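Local coordinates for protein mandelate racemase/muconate lactonizing enzyme (Jannaschia sp., PDB 4J3Z) that is probably an isomerase-like member of the enolase superfamily that abstracts a proton next to a substrate carboxylate, its own substrate not being established, at residues 44-47 against 48-52; 110-113 against 114-118; 350-354 against 355-359; 367-371 against 372-376. All coordinates share one frame; numbering follows the deposited sequence.

Interaction 1. Residues 44-47 against 48-52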
loop_
_atom_site.group_PDB
_atom_site.type_symbol
_atom_site.label_atom_id
_atom_site.label_comp_id
_atom_site.label_asym_id
_atom_site.label_seq_id
_atom_site.Cartn_x
_atom_site.Cartn_y
_atom_site.Cartn_z
ATOM N N ALA D 44 -27.825 -24.213 -7.001
ATOM C CA ALA D 44 -29.070 -24.160 -6.237
ATOM C C ALA D 44 -29.775 -22.800 -6.277
ATOM O O ALA D 44 -30.735 -22.569 -5.534
ATOM C CB ALA D 44 -28.836 -24.619 -4.794
ATOM N N GLY D 45 -29.301 -21.913 -7.148
ATOM C CA GLY D 45 -29.932 -20.611 -7.363
ATOM C C GLY D 45 -31.382 -20.782 -7.762
ATOM O O GLY D 45 -32.284 -20.229 -7.113
ATOM N N VAL D 46 -31.599 -21.553 -8.830
ATOM C CA VAL D 46 -32.946 -21.973 -9.234
ATOM C C VAL D 46 -33.096 -23.488 -9.071
ATOM O O VAL D 46 -32.094 -24.211 -8.984
ATOM C CB VAL D 46 -33.313 -21.552 -10.687
ATOM C CG1 VAL D 46 -33.422 -20.039 -10.797
ATOM C CG2 VAL D 46 -32.327 -22.114 -11.704
ATOM N N GLY D 47 -34.350 -23.951 -9.033
ATOM C CA GLY D 47 -34.670 -25.356 -8.819
ATOM C C GLY D 47 -34.216 -26.276 -9.932
ATOM O O GLY D 47 -33.910 -25.812 -11.031
ATOM N N PRO D 48 -34.184 -27.594 -9.658
ATOM C CA PRO D 48 -33.703 -28.599 -10.603
ATOM C C PRO D 48 -34.545 -28.714 -11.880
ATOM O O PRO D 48 -34.052 -29.226 -12.881
ATOM C CB PRO D 48 -33.741 -29.903 -9.799
ATOM C CG PRO D 48 -34.675 -29.656 -8.669
ATOM C CD PRO D 48 -34.623 -28.189 -8.379
ATOM N N GLU D 49 -35.785 -28.228 -11.852
ATOM C CA GLU D 49 -36.625 -28.203 -13.051
ATOM C C GLU D 49 -36.073 -27.166 -14.021
ATOM O O GLU D 49 -35.911 -27.443 -15.217
ATOM C CB GLU D 49 -38.087 -27.875 -12.698
ATOM C CG GLU D 49 -39.067 -28.063 -13.845
ATOM C CD GLU D 49 -40.237 -27.088 -13.833
ATOM O OE1 GLU D 49 -40.190 -26.087 -13.093
ATOM O OE2 GLU D 49 -41.215 -27.316 -14.581
ATOM N N ALA D 50 -35.782 -25.978 -13.492
ATOM C CA ALA D 50 -35.238 -24.889 -14.286
ATOM C C ALA D 50 -33.777 -25.168 -14.624
ATOM O O ALA D 50 -33.306 -24.784 -15.698
ATOM C CB ALA D 50 -35.387 -23.559 -13.557
ATOM N N MET D 51 -33.065 -25.842 -13.718
ATOM C CA MET D 51 -31.688 -26.236 -14.012
ATOM C C MET D 51 -31.605 -27.176 -15.210
ATOM O O MET D 51 -30.680 -27.035 -16.021
ATOM C CB MET D 51 -30.958 -26.832 -12.796
ATOM C CG MET D 51 -30.328 -25.819 -11.843
ATOM S SD MET D 51 -29.236 -24.563 -12.559
ATOM C CE MET D 51 -27.964 -25.546 -13.358
ATOM N N THR D 52 -32.564 -28.105 -15.352
ATOM C CA THR D 52 -32.509 -29.040 -16.485
ATOM C C THR D 52 -32.530 -28.304 -17.823
ATOM O O THR D 52 -31.902 -28.746 -18.782
ATOM C CB THR D 52 -33.588 -30.170 -16.498
ATOM O OG1 THR D 52 -34.872 -29.649 -16.847
ATOM C CG2 THR D 52 -33.656 -30.960 -15.208
#
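Gly47 and Met51 meet across the first turn of helix 48-62, at the N-cap where the loop after strand 36-41 of the N-terminal domain turns into the helix. One backbone hydrogen bond spans the contact. Met51 N donates to Gly47 O over 2.8 Å with an angle of 155° at the hydrogen, and it arrives in the carbonyl plane, the i to i+4 bond that opens an alpha-helix. The next residue repeats the pattern inside the helix, Thr52 N bonding to Pro48 O, and the Thr52 hydroxyl OG1 gives its proton to Glu49 O at 2.9 Å, tilted 27° from that carbonyl plane; a threonine thus folds back on the turn that precedes it. Pro48, the first helical residue, has no N-H to offer, which suits the first turn, whose N-H groups have no earlier helical carbonyl to bond.

The apolar contacts gather round Val46. Its CG2 sits between the backbone N and the carbonyl carbon (chi1 -67° for CG1), a rotation that aims this methyl at the helix, 3.9 Å from Ala50 CB. Met51 crosses Val46 at about a right angle, its chain bent at both chi2 and chi3.

Neighbours from two directions add to the burial. Asp57 of the second subunit accepts a hydrogen bond from Gly47 N and packs on Val46, while His53 of that subunit lies on Ala50, placing the turn in a subunit interface. Within the chain, Thr90 and Ala94 of helix 89-109 touch Met51, whose SD lies 4.0 Å from Val46 CG2.

Interaction 2. Residues 110-113 against 114-118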
loop_
_atom_site.group_PDB
_atom_site.type_symbol
_atom_site.label_atom_id
_atom_site.label_comp_id
_atom_site.label_asym_id
_atom_site.label_seq_id
_atom_site.Cartn_x
_atom_site.Cartn_y
_atom_site.Cartn_z
ATOM N N ARG D 110 -8.865 -43.395 -23.453
ATOM C CA ARG D 110 -7.412 -43.518 -23.321
ATOM C C ARG D 110 -6.987 -44.630 -22.367
ATOM O O ARG D 110 -5.783 -44.849 -22.168
ATOM C CB ARG D 110 -6.811 -42.187 -22.858
ATOM C CG ARG D 110 -6.917 -41.069 -23.887
ATOM C CD ARG D 110 -6.707 -39.696 -23.268
ATOM N NE ARG D 110 -6.596 -38.643 -24.291
ATOM C CZ ARG D 110 -6.384 -37.351 -24.034
ATOM N NH1 ARG D 110 -6.289 -36.480 -25.031
ATOM N NH2 ARG D 110 -6.257 -36.916 -22.780
ATOM N N ASP D 111 -7.942 -45.327 -21.783
ATOM C CA ASP D 111 -7.667 -46.398 -20.826
ATOM C C ASP D 111 -6.776 -46.015 -19.677
ATOM O O ASP D 111 -5.718 -46.553 -19.506
ATOM C CB ASP D 111 -7.166 -47.657 -21.504
ATOM C CG ASP D 111 -8.136 -48.775 -21.427
ATOM O OD1 ASP D 111 -9.178 -48.635 -20.816
ATOM O OD2 ASP D 111 -7.851 -49.811 -21.997
ATOM N N CYS D 112 -7.229 -45.034 -18.932
ATOM C CA CYS D 112 -6.403 -44.231 -18.067
ATOM C C CYS D 112 -7.326 -43.636 -17.011
ATOM O O CYS D 112 -8.406 -43.143 -17.353
ATOM C CB CYS D 112 -5.766 -43.131 -18.918
ATOM S SG CYS D 112 -4.665 -41.969 -18.095
ATOM N N PRO D 113 -6.931 -43.706 -15.726
ATOM C CA PRO D 113 -7.768 -43.076 -14.700
ATOM C C PRO D 113 -7.610 -41.577 -14.792
ATOM O O PRO D 113 -6.527 -41.106 -15.144
ATOM C CB PRO D 113 -7.186 -43.606 -13.384
ATOM C CG PRO D 113 -5.762 -43.952 -13.705
ATOM C CD PRO D 113 -5.723 -44.340 -15.160
ATOM N N VAL D 114 -8.668 -40.823 -14.494
ATOM C CA VAL D 114 -8.627 -39.367 -14.707
ATOM C C VAL D 114 -7.378 -38.705 -14.105
ATOM O O VAL D 114 -6.776 -37.856 -14.750
ATOM C CB VAL D 114 -9.929 -38.654 -14.274
ATOM C CG1 VAL D 114 -9.779 -37.144 -14.366
ATOM C CG2 VAL D 114 -11.079 -39.082 -15.164
ATOM N N TRP D 115 -6.965 -39.102 -12.899
ATOM C CA TRP D 115 -5.795 -38.446 -12.281
ATOM C C TRP D 115 -4.542 -38.486 -13.148
ATOM O O TRP D 115 -3.748 -37.555 -13.137
ATOM C CB TRP D 115 -5.495 -38.940 -10.856
ATOM C CG TRP D 115 -5.313 -40.436 -10.679
ATOM C CD1 TRP D 115 -6.209 -41.300 -10.132
ATOM C CD2 TRP D 115 -4.154 -41.223 -11.014
ATOM N NE1 TRP D 115 -5.693 -42.577 -10.117
ATOM C CE2 TRP D 115 -4.433 -42.556 -10.646
ATOM C CE3 TRP D 115 -2.910 -40.932 -11.588
ATOM C CZ2 TRP D 115 -3.518 -43.596 -10.844
ATOM C CZ3 TRP D 115 -2.002 -41.967 -11.786
ATOM C CH2 TRP D 115 -2.312 -43.279 -11.414
ATOM N N ALA D 116 -4.398 -39.554 -13.931
ATOM C CA ALA D 116 -3.235 -39.730 -14.797
ATOM C C ALA D 116 -3.213 -38.762 -15.991
ATOM O O ALA D 116 -2.330 -38.842 -16.847
ATOM C CB ALA D 116 -3.147 -41.181 -15.257
ATOM N N MET D 117 -4.188 -37.851 -16.044
ATOM C CA MET D 117 -4.252 -36.839 -17.101
ATOM C C MET D 117 -4.122 -35.423 -16.518
ATOM O O MET D 117 -4.214 -34.412 -17.237
ATOM C CB MET D 117 -5.538 -37.005 -17.909
ATOM C CG MET D 117 -5.654 -38.358 -18.603
ATOM S SD MET D 117 -7.187 -38.604 -19.522
ATOM C CE MET D 117 -8.390 -38.566 -18.193
ATOM N N LEU D 118 -3.888 -35.371 -15.207
ATOM C CA LEU D 118 -3.790 -34.119 -14.468
ATOM C C LEU D 118 -2.452 -33.995 -13.742
ATOM O O LEU D 118 -2.303 -33.164 -12.843
ATOM C CB LEU D 118 -4.932 -34.015 -13.454
ATOM C CG LEU D 118 -6.402 -34.127 -13.869
ATOM C CD1 LEU D 118 -7.243 -34.298 -12.612
ATOM C CD2 LEU D 118 -6.872 -32.913 -14.661
#
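Pro113 lies over one face of the Trp115 indole in a CH-pi contact, where the loop after helix 89-109 enters a short 3-10 segment, residues 114-117. Pro113 CG stands 3.9 Å from the centroid of the six-membered ring and 27° off its normal, displaced toward the rim and nearest to Trp115 CE2 at 3.6 Å. Trp115 CG is set between its backbone N and carbonyl carbon (chi1 55°), a rotation that folds the indole back over the proline. The ring is fixed further by its NE1, which bonds to Pro360 O, and by His323, whose ring meets it. With an alanine here, Pro113 would probably lose its aromatic partner and Pro360 O the indole donor, leaving a gap beside His323.

On another side of the turn Cys112 SG points between two partners, 3.3 Å from Ala116 CB and 3.8 Å from Met117 CG. Met117 bends at chi3, and its sulfur lies at the edge of the Arg110 guanidinium, near the plane, with Arg110 NH2 at 3.8 Å from Met117 SD. The extended Arg110 chain carries this group on to Ala116 O of the third subunit, to which NH1 bonds, so the turn belongs to a subunit contact. In the backbone, Ala116 N closes the turn by bonding to Pro113 O at 2.9 Å, 39° out of the carbonyl plane.

Interaction 3. Residues 350-354 against 355-359; sequences PRVEN and GFVAA
Val357 reaches across a tight turn to Pro350 and Val352, the chain reversing in a type I' turn from Glu353 to Phe356. From CB the valine forks. With chi1 at -161°, CG1 lies anti to the backbone N and rests 3.7 Å from Pro350 CB, with Arg351 O at the same range. CG2 goes the other way and meets Val352 CG2 at 3.7 Å, the two valines crossing at about a right angle. Trp318 of helix 315-327 and Ala128 of strand 125-131 also touch both valines, which places this apolar patch between the turn, helix 315-327 and strand 125-131.

One good backbone bond closes the turn: Glu353 N donates to Phe356 O at 2.8 Å, whereas the return bond from Phe356 N to Glu353 O is weak at 3.5 Å. Asn354 and Gly355 both have positive phi (58° and 69°), as a type I' turn requires. Asn354 O lies in the plane of the Phe356 ring, 3.4 Å from Phe356 CD1 at its edge, while Arg125 makes a cation-pi contact with that ring. A carbonyl at the ring's positive edge and a cation against its electron-rich pi system would be electrostatically complementary.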
loop_
_atom_site.group_PDB
_atom_site.type_symbol
_atom_site.label_atom_id
_atom_site.label_comp_id
_atom_site.label_asym_id
_atom_site.label_seq_id
_atom_site.Cartn_x
_atom_site.Cartn_y
_atom_site.Cartn_z
ATOM N N PRO D 350 -15.027 -44.186 -4.840
ATOM C CA PRO D 350 -13.860 -44.280 -3.969
ATOM C C PRO D 350 -14.296 -44.402 -2.507
ATOM O O PRO D 350 -15.181 -43.669 -2.055
ATOM C CB PRO D 350 -13.135 -42.949 -4.205
ATOM C CG PRO D 350 -13.639 -42.455 -5.524
ATOM C CD PRO D 350 -15.066 -42.902 -5.568
ATOM N N ARG D 351 -13.686 -45.336 -1.783
ATOM C CA ARG D 351 -14.049 -45.576 -0.385
ATOM C C ARG D 351 -13.007 -44.995 0.557
ATOM O O ARG D 351 -11.807 -45.225 0.387
ATOM C CB ARG D 351 -14.211 -47.074 -0.109
ATOM C CG ARG D 351 -14.742 -47.877 -1.281
ATOM C CD ARG D 351 -14.695 -49.375 -1.015
ATOM N NE ARG D 351 -15.998 -49.884 -0.587
ATOM C CZ ARG D 351 -16.415 -51.139 -0.758
ATOM N NH1 ARG D 351 -15.634 -52.037 -1.349
ATOM N NH2 ARG D 351 -17.623 -51.502 -0.336
ATOM N N VAL D 352 -13.459 -44.223 1.537
ATOM C CA VAL D 352 -12.582 -43.824 2.629
ATOM C C VAL D 352 -12.362 -45.065 3.485
ATOM O O VAL D 352 -13.293 -45.567 4.112
ATOM C CB VAL D 352 -13.187 -42.690 3.473
ATOM C CG1 VAL D 352 -12.353 -42.441 4.724
ATOM C CG2 VAL D 352 -13.328 -41.423 2.638
ATOM N N GLU D 353 -11.135 -45.578 3.471
ATOM C CA GLU D 353 -10.777 -46.730 4.291
ATOM C C GLU D 353 -9.655 -46.315 5.244
ATOM O O GLU D 353 -8.561 -45.923 4.808
ATOM C CB GLU D 353 -10.393 -47.943 3.417
ATOM C CG GLU D 353 -11.469 -48.330 2.396
ATOM C CD GLU D 353 -11.478 -49.809 2.032
ATOM O OE1 GLU D 353 -10.722 -50.225 1.124
ATOM O OE2 GLU D 353 -12.262 -50.562 2.646
ATOM N N ASN D 354 -9.959 -46.356 6.540
ATOM C CA ASN D 354 -9.050 -45.895 7.604
ATOM C C ASN D 354 -8.621 -44.434 7.464
ATOM O O ASN D 354 -7.425 -44.138 7.427
ATOM C CB ASN D 354 -7.820 -46.810 7.722
ATOM C CG ASN D 354 -8.120 -48.110 8.442
ATOM O OD1 ASN D 354 -9.281 -48.491 8.608
ATOM N ND2 ASN D 354 -7.070 -48.799 8.876
ATOM N N GLY D 355 -9.603 -43.531 7.386
ATOM C CA GLY D 355 -9.355 -42.081 7.291
ATOM C C GLY D 355 -8.731 -41.557 5.998
ATOM O O GLY D 355 -8.494 -40.352 5.867
ATOM N N PHE D 356 -8.462 -42.457 5.050
ATOM C CA PHE D 356 -7.810 -42.114 3.784
ATOM C C PHE D 356 -8.504 -42.775 2.594
ATOM O O PHE D 356 -9.140 -43.827 2.732
ATOM C CB PHE D 356 -6.324 -42.532 3.797
ATOM C CG PHE D 356 -5.432 -41.633 4.621
ATOM C CD1 PHE D 356 -5.364 -41.765 6.010
ATOM C CD2 PHE D 356 -4.650 -40.666 4.012
ATOM C CE1 PHE D 356 -4.545 -40.938 6.774
ATOM C CE2 PHE D 356 -3.820 -39.836 4.764
ATOM C CZ PHE D 356 -3.762 -39.973 6.143
ATOM N N VAL D 357 -8.377 -42.144 1.430
ATOM C CA VAL D 357 -8.832 -42.710 0.167
ATOM C C VAL D 357 -7.597 -43.010 -0.655
ATOM O O VAL D 357 -6.666 -42.207 -0.679
ATOM C CB VAL D 357 -9.698 -41.712 -0.640
ATOM C CG1 VAL D 357 -10.535 -42.448 -1.681
ATOM C CG2 VAL D 357 -10.578 -40.883 0.277
ATOM N N ALA D 358 -7.579 -44.160 -1.323
ATOM C CA ALA D 358 -6.454 -44.528 -2.181
ATOM C C ALA D 358 -6.785 -44.125 -3.603
ATOM O O ALA D 358 -7.947 -44.199 -4.019
ATOM C CB ALA D 358 -6.179 -46.024 -2.095
ATOM N N ALA D 359 -5.767 -43.696 -4.343
ATOM C CA ALA D 359 -5.916 -43.345 -5.753
ATOM C C ALA D 359 -6.582 -44.480 -6.538
ATOM O O ALA D 359 -6.066 -45.599 -6.554
ATOM C CB ALA D 359 -4.565 -42.996 -6.355
#

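Interaction 4. Residues 367-371 against 372-376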
loop_
_atom_site.group_PDB
_atom_site.type_symbol
_atom_site.label_atom_id
_atom_site.label_comp_id
_atom_site.label_asym_id
_atom_site.label_seq_id
_atom_site.Cartn_x
_atom_site.Cartn_y
_atom_site.Cartn_z
ATOM N N ILE D 367 -16.439 -44.754 -12.058
ATOM C CA ILE D 367 -17.806 -44.849 -11.540
ATOM C C ILE D 367 -18.827 -45.025 -12.662
ATOM O O ILE D 367 -18.838 -44.272 -13.639
ATOM C CB ILE D 367 -18.189 -43.644 -10.642
ATOM C CG1 ILE D 367 -17.889 -42.308 -11.345
ATOM C CG2 ILE D 367 -17.448 -43.722 -9.312
ATOM C CD1 ILE D 367 -18.437 -41.085 -10.643
ATOM N N THR D 368 -19.659 -46.051 -12.527
ATOM C CA THR D 368 -20.798 -46.236 -13.414
ATOM C C THR D 368 -22.041 -45.889 -12.603
ATOM O O THR D 368 -22.071 -46.108 -11.393
ATOM C CB THR D 368 -20.862 -47.687 -13.939
ATOM O OG1 THR D 368 -19.608 -48.033 -14.539
ATOM C CG2 THR D 368 -21.959 -47.870 -14.982
ATOM N N LEU D 369 -23.044 -45.310 -13.255
ATOM C CA LEU D 369 -24.341 -45.120 -12.626
ATOM C C LEU D 369 -25.134 -46.421 -12.708
ATOM O O LEU D 369 -24.909 -47.228 -13.605
ATOM C CB LEU D 369 -25.098 -43.975 -13.295
ATOM C CG LEU D 369 -26.367 -43.468 -12.610
ATOM C CD1 LEU D 369 -26.055 -42.676 -11.351
ATOM C CD2 LEU D 369 -27.184 -42.637 -13.578
ATOM N N ASN D 370 -26.039 -46.625 -11.746
ATOM C CA ASN D 370 -26.974 -47.753 -11.757
ATOM C C ASN D 370 -28.362 -47.185 -11.975
ATOM O O ASN D 370 -28.943 -46.568 -11.071
ATOM C CB ASN D 370 -26.953 -48.508 -10.422
ATOM C CG ASN D 370 -25.551 -48.863 -9.963
ATOM O OD1 ASN D 370 -24.735 -49.360 -10.735
ATOM N ND2 ASN D 370 -25.275 -48.626 -8.689
ATOM N N ASP D 371 -28.893 -47.397 -13.173
ATOM C CA ASP D 371 -30.147 -46.766 -13.591
ATOM C C ASP D 371 -31.334 -46.996 -12.643
ATOM O O ASP D 371 -32.076 -46.053 -12.319
ATOM C CB ASP D 371 -30.487 -47.167 -15.028
ATOM C CG ASP D 371 -29.694 -46.369 -16.071
ATOM O OD1 ASP D 371 -29.090 -45.329 -15.723
ATOM O OD2 ASP D 371 -29.687 -46.779 -17.248
ATOM N N ALA D 372 -31.499 -48.238 -12.188
ATOM C CA ALA D 372 -32.623 -48.608 -11.331
ATOM C C ALA D 372 -32.646 -47.815 -10.020
ATOM O O ALA D 372 -33.692 -47.318 -9.611
ATOM C CB ALA D 372 -32.620 -50.107 -11.069
ATOM N N ILE D 373 -31.485 -47.688 -9.376
ATOM C CA ILE D 373 -31.327 -46.862 -8.177
ATOM C C ILE D 373 -31.624 -45.401 -8.484
ATOM O O ILE D 373 -32.402 -44.748 -7.776
ATOM C CB ILE D 373 -29.910 -47.015 -7.576
ATOM C CG1 ILE D 373 -29.658 -48.474 -7.164
ATOM C CG2 ILE D 373 -29.707 -46.087 -6.381
ATOM C CD1 ILE D 373 -30.667 -49.040 -6.176
ATOM N N ALA D 374 -31.010 -44.901 -9.555
ATOM C CA ALA D 374 -31.238 -43.542 -10.032
ATOM C C ALA D 374 -32.725 -43.227 -10.131
ATOM O O ALA D 374 -33.205 -42.319 -9.461
ATOM C CB ALA D 374 -30.554 -43.331 -11.385
ATOM N N ASN D 375 -33.447 -43.989 -10.954
ATOM C CA ASN D 375 -34.854 -43.705 -11.270
ATOM C C ASN D 375 -35.807 -43.833 -10.081
ATOM O O ASN D 375 -36.645 -42.954 -9.858
ATOM C CB ASN D 375 -35.329 -44.558 -12.459
ATOM C CG ASN D 375 -34.623 -44.189 -13.761
ATOM O OD1 ASN D 375 -34.272 -43.020 -13.992
ATOM N ND2 ASN D 375 -34.414 -45.182 -14.621
ATOM N N ALA D 376 -35.665 -44.915 -9.315
ATOM C CA ALA D 376 -36.474 -45.137 -8.110
ATOM C C ALA D 376 -36.419 -43.962 -7.129
ATOM O O ALA D 376 -37.356 -43.737 -6.357
ATOM C CB ALA D 376 -36.038 -46.424 -7.418
#
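Asn370 O and Asp371 O receive the first two i to i+4 bonds of a short helix, and Asn370 is its N-cap, directly after strand 368-369. Ala374 N bonds to Asn370 O at 3.1 Å with an angle of 176° at the hydrogen, and Asn375 N to Asp371 O at 2.8 Å with 171°. Both donors approach nearly along the C=O axis. The backbone torsions change from extended at Asn370 to helical at Asp371, which marks the boundary sharply.

Among the side chains, Leu369 reaches over the turn: its CG is anti to the backbone N (chi1 -169°), and the branch CD2 comes to 4.1 Å from Ala374 CB. Phe10 of strand 4-12 and Leu345 of helix 340-345 touch both residues, so this leucine and alanine share one apolar environment. Asn370 makes no cap with its side chain; its ND2 bonds instead to Ala344 O. Ile373 CG1 lies 4.2 Å from Asn370 CB. Asp371 OD1 forms a salt bridge with Arg28, and a carboxylate in the first turn probably also interacts favourably with the helix dipole.

Leading from a two-stranded pairing with 346-347 into a helix lying against strand 4-12, this is a strand-to-helix junction with Asn370 as N-cap, and it joins the C-terminal part of the chain to the N-terminal domain.

In the fold
From the N terminus, interaction 1 turns the loop after strand 36-41 into helix 48-62, and interaction 2 turns the chain after helix 89-109 toward strand 125-131. Interaction 3 makes the type I' turn that leads into strand 356-358, which pairs antiparallel with 125-131, and interaction 4 starts the helix after strand 368-369. All four run in series; none nests or crosses. Interactions 2 and 3 touch, Trp115 NE1 lying 3.9 Å from Ala359 CB, so the turn after helix 89-109 packs on the end of the segment that adds strand 356-358 to the mixed sheet. Interactions 1 and 3 lie on opposite sides of the chain's centre; interactions 3 and 4 approach to about 5 Å between nearest atoms.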